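Local coordinates for protein arginine decarboxylase (Campylobacter jejuni subsp. jejuni, PDB 3NZP) that probably catalyses the pyridoxal-phosphate-dependent decarboxylation of arginine to agmatine, a step of polyamine and spermidine biosynthesis, at residues P46-P52 against H532-I538; L54-I59 against F324-H329; P335-L339 against D501-E505; L385-L389 against R402-E406. One frame throughout, in Å; residues are numbered along the deposited sequence.

Contact 1: residues P46-P52 against H532-I538; sequences PLLLRFP and HPTEAII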
loop_
_atom_site.group_PDB
_atom_site.type_symbol
_atom_site.label_atom_id
_atom_site.label_comp_id
_atom_site.label_asym_id
_atom_site.label_seq_id
_atom_site.Cartn_x
_atom_site.Cartn_y
_atom_site.Cartn_z
ATOM N N PRO B 46 11.845 -0.156 -16.346
ATOM C CA PRO B 46 12.459 -0.214 -15.021
ATOM C C PRO B 46 12.900 -1.611 -14.647
ATOM O O PRO B 46 12.220 -2.589 -14.964
ATOM C CB PRO B 46 11.349 0.283 -14.115
ATOM C CG PRO B 46 10.132 -0.284 -14.767
ATOM C CD PRO B 46 10.382 -0.018 -16.238
ATOM N N LEU B 47 14.044 -1.721 -13.989
ATOM C CA LEU B 47 14.493 -3.032 -13.567
ATOM C C LEU B 47 14.975 -3.050 -12.136
ATOM O O LEU B 47 15.576 -2.098 -11.644
ATOM C CB LEU B 47 15.575 -3.593 -14.486
ATOM C CG LEU B 47 16.626 -2.648 -15.045
ATOM C CD1 LEU B 47 17.888 -3.432 -15.350
ATOM C CD2 LEU B 47 16.094 -1.976 -16.324
ATOM N N LEU B 48 14.666 -4.150 -11.459
ATOM C CA LEU B 48 15.071 -4.344 -10.085
ATOM C C LEU B 48 16.271 -5.290 -10.096
ATOM O O LEU B 48 16.179 -6.396 -10.618
ATOM C CB LEU B 48 13.937 -4.962 -9.289
ATOM C CG LEU B 48 14.315 -5.278 -7.840
ATOM C CD1 LEU B 48 14.569 -3.973 -7.112
ATOM C CD2 LEU B 48 13.207 -6.074 -7.153
ATOM N N LEU B 49 17.398 -4.852 -9.540
ATOM C CA LEU B 49 18.590 -5.692 -9.498
ATOM C C LEU B 49 18.831 -6.228 -8.097
ATOM O O LEU B 49 18.686 -5.499 -7.116
ATOM C CB LEU B 49 19.822 -4.912 -9.946
ATOM C CG LEU B 49 19.702 -4.344 -11.360
ATOM C CD1 LEU B 49 20.989 -3.639 -11.768
ATOM C CD2 LEU B 49 19.401 -5.484 -12.303
ATOM N N ARG B 50 19.182 -7.508 -8.006
ATOM C CA ARG B 50 19.470 -8.135 -6.725
ATOM C C ARG B 50 20.942 -8.527 -6.706
ATOM O O ARG B 50 21.444 -9.166 -7.641
ATOM C CB ARG B 50 18.624 -9.388 -6.517
ATOM C CG ARG B 50 17.159 -9.159 -6.289
ATOM C CD ARG B 50 16.468 -10.486 -5.962
ATOM N NE ARG B 50 15.048 -10.482 -6.329
ATOM C CZ ARG B 50 14.125 -9.698 -5.776
ATOM N NH1 ARG B 50 14.463 -8.844 -4.814
ATOM N NH2 ARG B 50 12.869 -9.762 -6.199
ATOM N N PHE B 51 21.628 -8.147 -5.636
ATOM C CA PHE B 51 23.041 -8.457 -5.479
ATOM C C PHE B 51 23.244 -9.403 -4.299
ATOM O O PHE B 51 23.401 -8.967 -3.153
ATOM C CB PHE B 51 23.826 -7.165 -5.261
ATOM C CG PHE B 51 23.846 -6.268 -6.459
ATOM C CD1 PHE B 51 24.695 -6.540 -7.529
ATOM C CD2 PHE B 51 23.021 -5.147 -6.517
ATOM C CE1 PHE B 51 24.728 -5.711 -8.637
ATOM C CE2 PHE B 51 23.041 -4.305 -7.624
ATOM C CZ PHE B 51 23.902 -4.587 -8.690
ATOM N N PRO B 52 23.246 -10.716 -4.564
ATOM C CA PRO B 52 23.429 -11.713 -3.513
ATOM C C PRO B 52 24.602 -11.384 -2.599
ATOM O O PRO B 52 24.524 -11.583 -1.389
ATOM C CB PRO B 52 23.656 -13.000 -4.290
ATOM C CG PRO B 52 22.884 -12.780 -5.534
ATOM C CD PRO B 52 23.217 -11.359 -5.882
ATOM N N HIS B 532 5.090 -5.804 -11.496
ATOM C CA HIS B 532 6.458 -5.851 -10.996
ATOM C C HIS B 532 7.410 -5.690 -12.188
ATOM O O HIS B 532 7.227 -6.316 -13.232
ATOM C CB HIS B 532 6.677 -7.181 -10.256
ATOM C CG HIS B 532 7.991 -7.282 -9.542
ATOM N ND1 HIS B 532 9.182 -6.883 -10.111
ATOM C CD2 HIS B 532 8.312 -7.823 -8.341
ATOM C CE1 HIS B 532 10.180 -7.180 -9.296
ATOM N NE2 HIS B 532 9.679 -7.752 -8.215
ATOM N N PRO B 533 8.414 -4.814 -12.057
ATOM C CA PRO B 533 9.364 -4.598 -13.145
ATOM C C PRO B 533 10.275 -5.797 -13.347
ATOM O O PRO B 533 10.312 -6.694 -12.515
ATOM C CB PRO B 533 10.121 -3.344 -12.694
ATOM C CG PRO B 533 10.085 -3.439 -11.215
ATOM C CD PRO B 533 8.676 -3.895 -10.938
ATOM N N THR B 534 10.991 -5.825 -14.462
ATOM C CA THR B 534 11.888 -6.939 -14.709
ATOM C C THR B 534 12.955 -6.963 -13.620
ATOM O O THR B 534 13.487 -5.921 -13.246
ATOM C CB THR B 534 12.575 -6.809 -16.066
ATOM O OG1 THR B 534 11.604 -6.934 -17.107
ATOM C CG2 THR B 534 13.627 -7.876 -16.225
ATOM N N GLU B 535 13.256 -8.141 -13.092
ATOM C CA GLU B 535 14.282 -8.230 -12.068
ATOM C C GLU B 535 15.369 -9.182 -12.527
ATOM O O GLU B 535 15.112 -10.112 -13.291
ATOM C CB GLU B 535 13.695 -8.706 -10.746
ATOM C CG GLU B 535 13.346 -10.185 -10.689
ATOM C CD GLU B 535 12.903 -10.613 -9.284
ATOM O OE1 GLU B 535 11.804 -10.169 -8.838
ATOM O OE2 GLU B 535 13.664 -11.381 -8.629
ATOM N N ALA B 536 16.592 -8.937 -12.076
ATOM C CA ALA B 536 17.716 -9.775 -12.458
ATOM C C ALA B 536 18.642 -9.929 -11.270
ATOM O O ALA B 536 18.788 -9.000 -10.479
ATOM C CB ALA B 536 18.462 -9.140 -13.625
ATOM N N ILE B 537 19.264 -11.099 -11.152
ATOM C CA ILE B 537 20.194 -11.378 -10.058
ATOM C C ILE B 537 21.629 -11.260 -10.544
ATOM O O ILE B 537 22.061 -12.039 -11.387
ATOM C CB ILE B 537 19.973 -12.775 -9.527
ATOM C CG1 ILE B 537 18.520 -12.896 -9.079
ATOM C CG2 ILE B 537 20.970 -13.077 -8.411
ATOM C CD1 ILE B 537 18.125 -14.292 -8.717
ATOM N N ILE B 538 22.369 -10.295 -10.005
ATOM C CA ILE B 538 23.750 -10.079 -10.425
ATOM C C ILE B 538 24.785 -10.740 -9.522
ATOM O O ILE B 538 24.876 -10.422 -8.334
ATOM C CB ILE B 538 24.068 -8.576 -10.501
ATOM C CG1 ILE B 538 22.984 -7.864 -11.302
ATOM C CG2 ILE B 538 25.400 -8.358 -11.170
ATOM C CD1 ILE B 538 22.692 -8.531 -12.622
#
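Phe51 lies alongside Ile538, both side chains pointing the same way, with ring atom CE1 of Phe51 3.5 Å from CB of Ile538. They close one end of a parallel strand pair, 47-50 with 534-538, in which Leu48 and Arg50 each give their N-H to one residue of the partner strand and their carbonyl to another. Leu48 N reaches Thr534 O at 2.8 Å, and Ile538 N reaches Arg50 O at 2.8 Å. On one face the small Ala536 takes CD2 of Leu49 against its CB at 4.0 Å. The other face is partly ionic. Arg50, extended from CG to NE, holds Glu535: NE donates to OE2 at 2.8 Å from within the guanidinium plane but above the carboxylate plane, the two planes being 68° apart. A weak bond from NH2 of Arg50 to OE1 of Glu535 is added. NH1 of Arg50 pairs with Glu521 and His329, so the buried cation has several polar partners. Arginine suits this place because its separate N-H groups can serve all of them. Helix 31-40 covers Leu47, Leu49 and Phe51, while strands 330-341 and 545-551 flank the pair, antiparallel to strands 47-50 and 534-540 respectively, in the mixed sheet beside the barrel.

Contact 2: residues L54-I59 against F324-H329; sequences LIQKQI and FVAANH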
loop_
_atom_site.group_PDB
_atom_site.type_symbol
_atom_site.label_atom_id
_atom_site.label_comp_id
_atom_site.label_asym_id
_atom_site.label_seq_id
_atom_site.Cartn_x
_atom_site.Cartn_y
_atom_site.Cartn_z
ATOM N N LEU B 54 25.667 -8.629 -1.427
ATOM C CA LEU B 54 25.254 -7.712 -0.375
ATOM C C LEU B 54 24.559 -8.484 0.740
ATOM O O LEU B 54 24.750 -8.203 1.925
ATOM C CB LEU B 54 24.318 -6.645 -0.947
ATOM C CG LEU B 54 24.964 -5.306 -1.327
ATOM C CD1 LEU B 54 26.324 -5.546 -1.905
ATOM C CD2 LEU B 54 24.079 -4.566 -2.329
ATOM N N ILE B 55 23.766 -9.476 0.349
ATOM C CA ILE B 55 23.049 -10.293 1.313
ATOM C C ILE B 55 24.050 -10.985 2.213
ATOM O O ILE B 55 23.878 -11.030 3.434
ATOM C CB ILE B 55 22.171 -11.339 0.611
ATOM C CG1 ILE B 55 21.240 -10.650 -0.375
ATOM C CG2 ILE B 55 21.298 -12.063 1.623
ATOM C CD1 ILE B 55 20.347 -11.591 -1.089
ATOM N N GLN B 56 25.100 -11.523 1.606
ATOM C CA GLN B 56 26.152 -12.199 2.358
ATOM C C GLN B 56 26.803 -11.199 3.318
ATOM O O GLN B 56 26.870 -11.438 4.524
ATOM C CB GLN B 56 27.188 -12.769 1.393
ATOM C CG GLN B 56 28.395 -13.404 2.044
ATOM C CD GLN B 56 29.354 -13.935 1.002
ATOM O OE1 GLN B 56 29.180 -15.046 0.490
ATOM N NE2 GLN B 56 30.360 -13.131 0.654
ATOM N N LYS B 57 27.280 -10.081 2.784
ATOM C CA LYS B 57 27.884 -9.063 3.619
ATOM C C LYS B 57 27.027 -8.824 4.848
ATOM O O LYS B 57 27.523 -8.791 5.970
ATOM C CB LYS B 57 28.004 -7.760 2.854
ATOM C CG LYS B 57 29.383 -7.459 2.358
ATOM C CD LYS B 57 30.221 -6.853 3.457
ATOM C CE LYS B 57 31.325 -5.986 2.862
ATOM N NZ LYS B 57 30.797 -4.846 2.032
ATOM N N GLN B 58 25.729 -8.666 4.641
ATOM C CA GLN B 58 24.837 -8.411 5.757
ATOM C C GLN B 58 24.778 -9.505 6.791
ATOM O O GLN B 58 24.767 -9.224 7.987
ATOM C CB GLN B 58 23.442 -8.109 5.241
ATOM C CG GLN B 58 23.380 -6.724 4.658
ATOM C CD GLN B 58 23.622 -5.679 5.712
ATOM O OE1 GLN B 58 22.779 -5.463 6.569
ATOM N NE2 GLN B 58 24.782 -5.034 5.670
ATOM N N ILE B 59 24.729 -10.750 6.336
ATOM C CA ILE B 59 24.673 -11.883 7.240
ATOM C C ILE B 59 25.930 -11.938 8.088
ATOM O O ILE B 59 25.853 -12.023 9.309
ATOM C CB ILE B 59 24.544 -13.197 6.469
ATOM C CG1 ILE B 59 23.226 -13.221 5.708
ATOM C CG2 ILE B 59 24.611 -14.378 7.427
ATOM C CD1 ILE B 59 23.078 -14.426 4.823
ATOM N N PHE B 324 17.074 -5.331 8.203
ATOM C CA PHE B 324 18.510 -5.112 8.180
ATOM C C PHE B 324 19.249 -5.938 7.132
ATOM O O PHE B 324 20.061 -5.414 6.351
ATOM C CB PHE B 324 19.088 -5.415 9.556
ATOM C CG PHE B 324 20.519 -5.049 9.694
ATOM C CD1 PHE B 324 20.883 -3.760 10.054
ATOM C CD2 PHE B 324 21.512 -5.986 9.428
ATOM C CE1 PHE B 324 22.223 -3.396 10.145
ATOM C CE2 PHE B 324 22.852 -5.640 9.513
ATOM C CZ PHE B 324 23.211 -4.339 9.872
ATOM N N VAL B 325 18.962 -7.232 7.102
ATOM C CA VAL B 325 19.633 -8.133 6.175
ATOM C C VAL B 325 19.107 -8.075 4.739
ATOM O O VAL B 325 19.832 -8.385 3.786
ATOM C CB VAL B 325 19.565 -9.587 6.730
ATOM C CG1 VAL B 325 18.162 -10.112 6.661
ATOM C CG2 VAL B 325 20.512 -10.473 5.983
ATOM N N ALA B 326 17.869 -7.632 4.568
ATOM C CA ALA B 326 17.306 -7.585 3.227
ATOM C C ALA B 326 17.286 -6.226 2.516
ATOM O O ALA B 326 17.253 -6.165 1.289
ATOM C CB ALA B 326 15.918 -8.175 3.252
ATOM N N ALA B 327 17.337 -5.144 3.277
ATOM C CA ALA B 327 17.275 -3.811 2.699
ATOM C C ALA B 327 18.167 -3.471 1.490
ATOM O O ALA B 327 17.650 -3.213 0.414
ATOM C CB ALA B 327 17.484 -2.783 3.794
ATOM N N ASN B 328 19.487 -3.466 1.654
ATOM C CA ASN B 328 20.402 -3.090 0.567
ATOM C C ASN B 328 20.630 -4.060 -0.581
ATOM O O ASN B 328 21.259 -3.704 -1.570
ATOM C CB ASN B 328 21.790 -2.746 1.132
ATOM C CG ASN B 328 22.577 -3.986 1.559
ATOM O OD1 ASN B 328 23.794 -3.933 1.746
ATOM N ND2 ASN B 328 21.878 -5.105 1.722
ATOM N N HIS B 329 20.145 -5.284 -0.471
ATOM C CA HIS B 329 20.405 -6.245 -1.530
ATOM C C HIS B 329 19.816 -5.875 -2.891
ATOM O O HIS B 329 20.317 -6.321 -3.927
ATOM C CB HIS B 329 19.909 -7.628 -1.121
ATOM C CG HIS B 329 18.533 -7.951 -1.611
ATOM N ND1 HIS B 329 17.392 -7.669 -0.888
ATOM C CD2 HIS B 329 18.115 -8.524 -2.765
ATOM C CE1 HIS B 329 16.332 -8.056 -1.577
ATOM N NE2 HIS B 329 16.743 -8.578 -2.719
#
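This is a buried, mixed contact at the junction between the barrel and the mixed sheet, where two amide side chains sit among aliphatic groups as the start of helix 52-72 meets the short helix 323-326 and the turn after it. The chain passes here from the cofactor-binding Gly322 and Arg323 toward strand 330-341. Gln58 and Asn328 start out toward the opposite segment, and aliphatic groups fill in around them. Gln58 is bent at its second torsion (chi2 -64°), which brings the end of its amide over one face of the Phe324 ring; the amide and ring planes are 41° apart. Its CB also meets CG2 of Val325 at 3.8 Å, and the same methyl touches CG1 of Ile59 at 3.9 Å, so branched Val325 fits between two successive residues of the long helix. One turn earlier, Leu54 crosses the Asn328 side chain, with CG of Leu54 3.6 Å from OD1 of Asn328. Ile55 lies side by side with His329, its CG1 against CB of His329. The imidazole is fixed by its own segment: ND1 of His329 donates to Ala326 O at 2.6 Å, close to the ring plane and onto a carbonyl lone pair. NE2 of His329 is paired with Arg50, and Phe93 of helix 91-100 meets the ring. With both nitrogens engaged, the rotation of the imidazole is set by hydrogen bonds, whereas the two segments meet through aliphatic groups packed around two amides, one of them ending over a ring face.

Contact 3: residues P335-L339 against D501-E505; sequences PVLEL and DVDVE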
loop_
_atom_site.group_PDB
_atom_site.type_symbol
_atom_site.label_atom_id
_atom_site.label_comp_id
_atom_site.label_asym_id
_atom_site.label_seq_id
_atom_site.Cartn_x
_atom_site.Cartn_y
_atom_site.Cartn_z
ATOM N N PRO B 335 15.086 4.596 -15.859
ATOM C CA PRO B 335 15.558 5.649 -16.765
ATOM C C PRO B 335 14.650 6.886 -16.766
ATOM O O PRO B 335 13.434 6.774 -16.621
ATOM C CB PRO B 335 15.586 4.940 -18.119
ATOM C CG PRO B 335 14.443 4.006 -18.028
ATOM C CD PRO B 335 14.581 3.439 -16.625
ATOM N N VAL B 336 15.244 8.065 -16.927
ATOM C CA VAL B 336 14.452 9.286 -16.941
ATOM C C VAL B 336 13.810 9.453 -18.307
ATOM O O VAL B 336 14.508 9.654 -19.292
ATOM C CB VAL B 336 15.297 10.539 -16.679
ATOM C CG1 VAL B 336 14.377 11.736 -16.479
ATOM C CG2 VAL B 336 16.177 10.341 -15.464
ATOM N N LEU B 337 12.482 9.373 -18.363
ATOM C CA LEU B 337 11.751 9.515 -19.617
ATOM C C LEU B 337 11.727 10.941 -20.128
ATOM O O LEU B 337 12.223 11.207 -21.215
ATOM C CB LEU B 337 10.328 9.024 -19.452
ATOM C CG LEU B 337 10.245 7.583 -18.955
ATOM C CD1 LEU B 337 8.801 7.187 -18.649
ATOM C CD2 LEU B 337 10.850 6.690 -20.011
ATOM N N GLU B 338 11.133 11.861 -19.376
ATOM C CA GLU B 338 11.101 13.255 -19.813
ATOM C C GLU B 338 11.660 14.192 -18.763
ATOM O O GLU B 338 11.877 13.802 -17.614
ATOM C CB GLU B 338 9.677 13.694 -20.173
ATOM C CG GLU B 338 9.247 13.354 -21.600
ATOM C CD GLU B 338 7.862 13.889 -21.931
ATOM O OE1 GLU B 338 6.862 13.342 -21.403
ATOM O OE2 GLU B 338 7.772 14.865 -22.707
ATOM N N LEU B 339 11.890 15.435 -19.167
ATOM C CA LEU B 339 12.433 16.444 -18.264
ATOM C C LEU B 339 11.557 17.691 -18.238
ATOM O O LEU B 339 11.857 18.684 -18.901
ATOM C CB LEU B 339 13.842 16.838 -18.707
ATOM C CG LEU B 339 14.996 16.728 -17.707
ATOM C CD1 LEU B 339 14.600 17.363 -16.377
ATOM C CD2 LEU B 339 15.350 15.269 -17.516
ATOM N N ASP B 501 21.703 18.348 -15.377
ATOM C CA ASP B 501 20.859 18.818 -16.466
ATOM C C ASP B 501 21.241 18.035 -17.710
ATOM O O ASP B 501 22.209 18.367 -18.384
ATOM C CB ASP B 501 21.089 20.310 -16.710
ATOM C CG ASP B 501 20.161 20.871 -17.763
ATOM O OD1 ASP B 501 20.248 22.080 -18.049
ATOM O OD2 ASP B 501 19.341 20.097 -18.302
ATOM N N VAL B 502 20.483 16.994 -18.015
ATOM C CA VAL B 502 20.794 16.176 -19.172
ATOM C C VAL B 502 19.736 16.287 -20.262
ATOM O O VAL B 502 18.652 16.816 -20.032
ATOM C CB VAL B 502 20.933 14.701 -18.762
ATOM C CG1 VAL B 502 22.104 14.535 -17.798
ATOM C CG2 VAL B 502 19.642 14.234 -18.111
ATOM N N ASP B 503 20.065 15.791 -21.451
ATOM C CA ASP B 503 19.138 15.814 -22.575
ATOM C C ASP B 503 18.633 14.394 -22.810
ATOM O O ASP B 503 19.339 13.564 -23.385
ATOM C CB ASP B 503 19.847 16.324 -23.830
ATOM C CG ASP B 503 18.895 16.523 -25.000
ATOM O OD1 ASP B 503 19.359 16.964 -26.073
ATOM O OD2 ASP B 503 17.684 16.240 -24.844
ATOM N N VAL B 504 17.411 14.118 -22.366
ATOM C CA VAL B 504 16.822 12.787 -22.506
ATOM C C VAL B 504 16.980 12.136 -23.875
ATOM O O VAL B 504 17.326 10.952 -23.973
ATOM C CB VAL B 504 15.331 12.815 -22.165
ATOM C CG1 VAL B 504 15.159 13.024 -20.676
ATOM C CG2 VAL B 504 14.642 13.934 -22.942
ATOM N N GLU B 505 16.726 12.908 -24.930
ATOM C CA GLU B 505 16.826 12.399 -26.293
ATOM C C GLU B 505 18.263 12.347 -26.825
ATOM O O GLU B 505 18.544 11.644 -27.794
ATOM C CB GLU B 505 15.950 13.242 -27.222
ATOM C CG GLU B 505 16.175 14.739 -27.111
ATOM C CD GLU B 505 15.277 15.530 -28.049
ATOM O OE1 GLU B 505 14.040 15.374 -27.965
ATOM O OE2 GLU B 505 15.805 16.309 -28.874
#
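Val504, from an irregular loop, is set against the main chain of strand 330-341 at the point where that strand bulges. Its CB is directed toward the strand, and its CG1 lies 3.5 Å from Leu337 O and 3.7 Å from Val336 O. Leu337 and Glu338 form a classic beta bulge, both facing Leu441 of the neighbouring strand 438-442. Both point away from the loop, and it is the main chain of the bulge that Val504 meets. A short, branched residue suits this place, since its methyls can lie close over peptide groups without a long chain to fold away. Leu339, beyond the bulge, turns back toward the loop and crosses Val504 at a slant, its CD2 3.9 Å from CG1 of Val504. The same methyl comes 4.5 Å from CG2 of Val502, so Leu339 bridges the two valines that flank Asp503. Val336 adds a looser touch, CG1 to CG1 of Val504 at 4.5 Å. Asp501 forms a salt bridge with Arg474, and the backbone N of Asp503 bonds to the Glu507 carboxylate. On the strand, Glu338 packs on Asn161 of the second subunit. No hydrogen bond joins the two segments. The loop therefore meets the strand here by van der Waals contact of Val504 with strand carbonyls and with Leu339, while the Asp501 carboxylate and the Asp503 N-H have their partners outside the strand segment.

Contact 4: residues L385-L389 against R402-E406; sequences LESIL and RSNAE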
loop_
_atom_site.group_PDB
_atom_site.type_symbol
_atom_site.label_atom_id
_atom_site.label_comp_id
_atom_site.label_asym_id
_atom_site.label_seq_id
_atom_site.Cartn_x
_atom_site.Cartn_y
_atom_site.Cartn_z
ATOM N N LEU B 385 0.296 39.006 -9.377
ATOM C CA LEU B 385 -0.107 37.765 -10.027
ATOM C C LEU B 385 -1.373 37.241 -9.356
ATOM O O LEU B 385 -2.284 36.734 -10.021
ATOM C CB LEU B 385 1.004 36.729 -9.918
ATOM C CG LEU B 385 0.686 35.349 -10.509
ATOM C CD1 LEU B 385 0.440 35.457 -12.002
ATOM C CD2 LEU B 385 1.845 34.428 -10.236
ATOM N N GLU B 386 -1.426 37.384 -8.033
ATOM C CA GLU B 386 -2.579 36.934 -7.268
ATOM C C GLU B 386 -3.830 37.733 -7.618
ATOM O O GLU B 386 -4.923 37.170 -7.743
ATOM C CB GLU B 386 -2.303 37.017 -5.764
ATOM C CG GLU B 386 -1.821 35.706 -5.152
ATOM C CD GLU B 386 -2.632 34.494 -5.641
ATOM O OE1 GLU B 386 -3.892 34.558 -5.631
ATOM O OE2 GLU B 386 -2.008 33.475 -6.034
ATOM N N SER B 387 -3.671 39.043 -7.778
ATOM C CA SER B 387 -4.799 39.894 -8.136
ATOM C C SER B 387 -5.254 39.581 -9.559
ATOM O O SER B 387 -6.460 39.553 -9.840
ATOM C CB SER B 387 -4.424 41.373 -8.014
ATOM O OG SER B 387 -4.255 41.750 -6.656
ATOM N N ILE B 388 -4.305 39.334 -10.461
ATOM C CA ILE B 388 -4.691 39.021 -11.836
ATOM C C ILE B 388 -5.469 37.724 -11.887
ATOM O O ILE B 388 -6.530 37.646 -12.514
ATOM C CB ILE B 388 -3.481 38.926 -12.756
ATOM C CG1 ILE B 388 -2.895 40.307 -12.916
ATOM C CG2 ILE B 388 -3.887 38.467 -14.145
ATOM C CD1 ILE B 388 -1.684 40.290 -13.764
ATOM N N LEU B 389 -4.942 36.707 -11.216
ATOM C CA LEU B 389 -5.617 35.426 -11.177
ATOM C C LEU B 389 -7.035 35.602 -10.647
ATOM O O LEU B 389 -7.994 35.081 -11.222
ATOM C CB LEU B 389 -4.859 34.464 -10.285
ATOM C CG LEU B 389 -3.484 34.062 -10.795
ATOM C CD1 LEU B 389 -2.853 33.099 -9.804
ATOM C CD2 LEU B 389 -3.619 33.414 -12.152
ATOM N N ARG B 402 -3.348 36.446 -18.165
ATOM C CA ARG B 402 -2.940 35.506 -17.144
ATOM C C ARG B 402 -1.557 34.986 -17.500
ATOM O O ARG B 402 -0.677 34.888 -16.639
ATOM C CB ARG B 402 -3.943 34.365 -17.071
ATOM C CG ARG B 402 -3.559 33.275 -16.116
ATOM C CD ARG B 402 -4.711 32.324 -15.902
ATOM N NE ARG B 402 -4.310 31.147 -15.142
ATOM C CZ ARG B 402 -5.123 30.129 -14.883
ATOM N NH1 ARG B 402 -6.372 30.148 -15.323
ATOM N NH2 ARG B 402 -4.692 29.094 -14.183
ATOM N N SER B 403 -1.365 34.661 -18.780
ATOM C CA SER B 403 -0.080 34.145 -19.265
ATOM C C SER B 403 0.991 35.170 -19.011
ATOM O O SER B 403 2.013 34.876 -18.394
ATOM C CB SER B 403 -0.134 33.841 -20.768
ATOM O OG SER B 403 1.125 33.365 -21.239
ATOM N N ASN B 404 0.757 36.382 -19.489
ATOM C CA ASN B 404 1.741 37.430 -19.301
ATOM C C ASN B 404 2.142 37.578 -17.853
ATOM O O ASN B 404 3.334 37.623 -17.527
ATOM C CB ASN B 404 1.194 38.750 -19.807
ATOM C CG ASN B 404 1.093 38.775 -21.292
ATOM O OD1 ASN B 404 1.989 38.275 -21.987
ATOM N ND2 ASN B 404 0.009 39.358 -21.807
ATOM N N ALA B 405 1.126 37.652 -16.996
ATOM C CA ALA B 405 1.319 37.808 -15.564
ATOM C C ALA B 405 2.246 36.738 -15.010
ATOM O O ALA B 405 3.258 37.045 -14.375
ATOM C CB ALA B 405 -0.024 37.755 -14.868
ATOM N N GLU B 406 1.898 35.481 -15.271
ATOM C CA GLU B 406 2.681 34.340 -14.804
ATOM C C GLU B 406 4.131 34.388 -15.278
ATOM O O GLU B 406 5.065 34.174 -14.489
ATOM C CB GLU B 406 2.016 33.051 -15.263
ATOM C CG GLU B 406 0.654 32.816 -14.639
ATOM C CD GLU B 406 -0.069 31.644 -15.261
ATOM O OE1 GLU B 406 -1.165 31.280 -14.783
ATOM O OE2 GLU B 406 0.469 31.085 -16.243
#
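Helices 374-392 and 399-420 form an antiparallel helical hairpin in the arginine decarboxylase helical bundle domain; over the short segments in contact their axes run at 166° and approach to 9.6 Å. The apolar contacts centre on the small Ala405, which offers one methyl against which Leu385 and Ile388 both pack. CD1 of Leu385 approaches CB of Ala405 at 3.7 Å, and CD1 of Ile388 meets the same CB. Leu385 has its CG anti to the backbone N (chi1 177°), which swings its CD1 across to CG of Glu406 as well, at 3.7 Å. Beyond Ala405, Ile388 continues onto Leu358 and Leu362 of helix 357-368, so its branched chain serves a three-helix interior. The mixed contacts lie to one side, where Leu389 crosses the extended Arg402 at about a right angle; its CD2 lies along the Arg402 chain from CG to NE, nearest NE at 3.8 Å. The ionic interaction within the second helix is the salt bridge of Arg402 and Glu406, one turn apart. The second subunit supplies further partners: Glu250 of that subunit takes NH2 of Arg402, and Ser208 of that subunit bonds OE2 of Glu406. Within the pair, NE of Arg402 meets OE1 of Glu406 at 3.2 Å from the syn side, 31° out of the carboxylate plane.

All four contacts are largely buried, but they lie at different distances from the centre of the chain: contacts 1 and 2 centre about 13 Å from it, contact 3 about 24 Å and contact 4 about 42 Å. Contacts 1 and 2 touch, since strand 47-50 leads into helix 52-72 and Phe51 N and Arg50 NH1 probably bond to His329. Strand 330-341, entered from the turn of contact 2, carries half of contact 3 and neighbours strand 47-50 in the sheet. Contact 1 alone combines regular backbone bonding with a salt bridge across its segments; the others meet chiefly through side-chain packing. Contact 4, remote in the helical bundle, sends its charged groups to the second subunit.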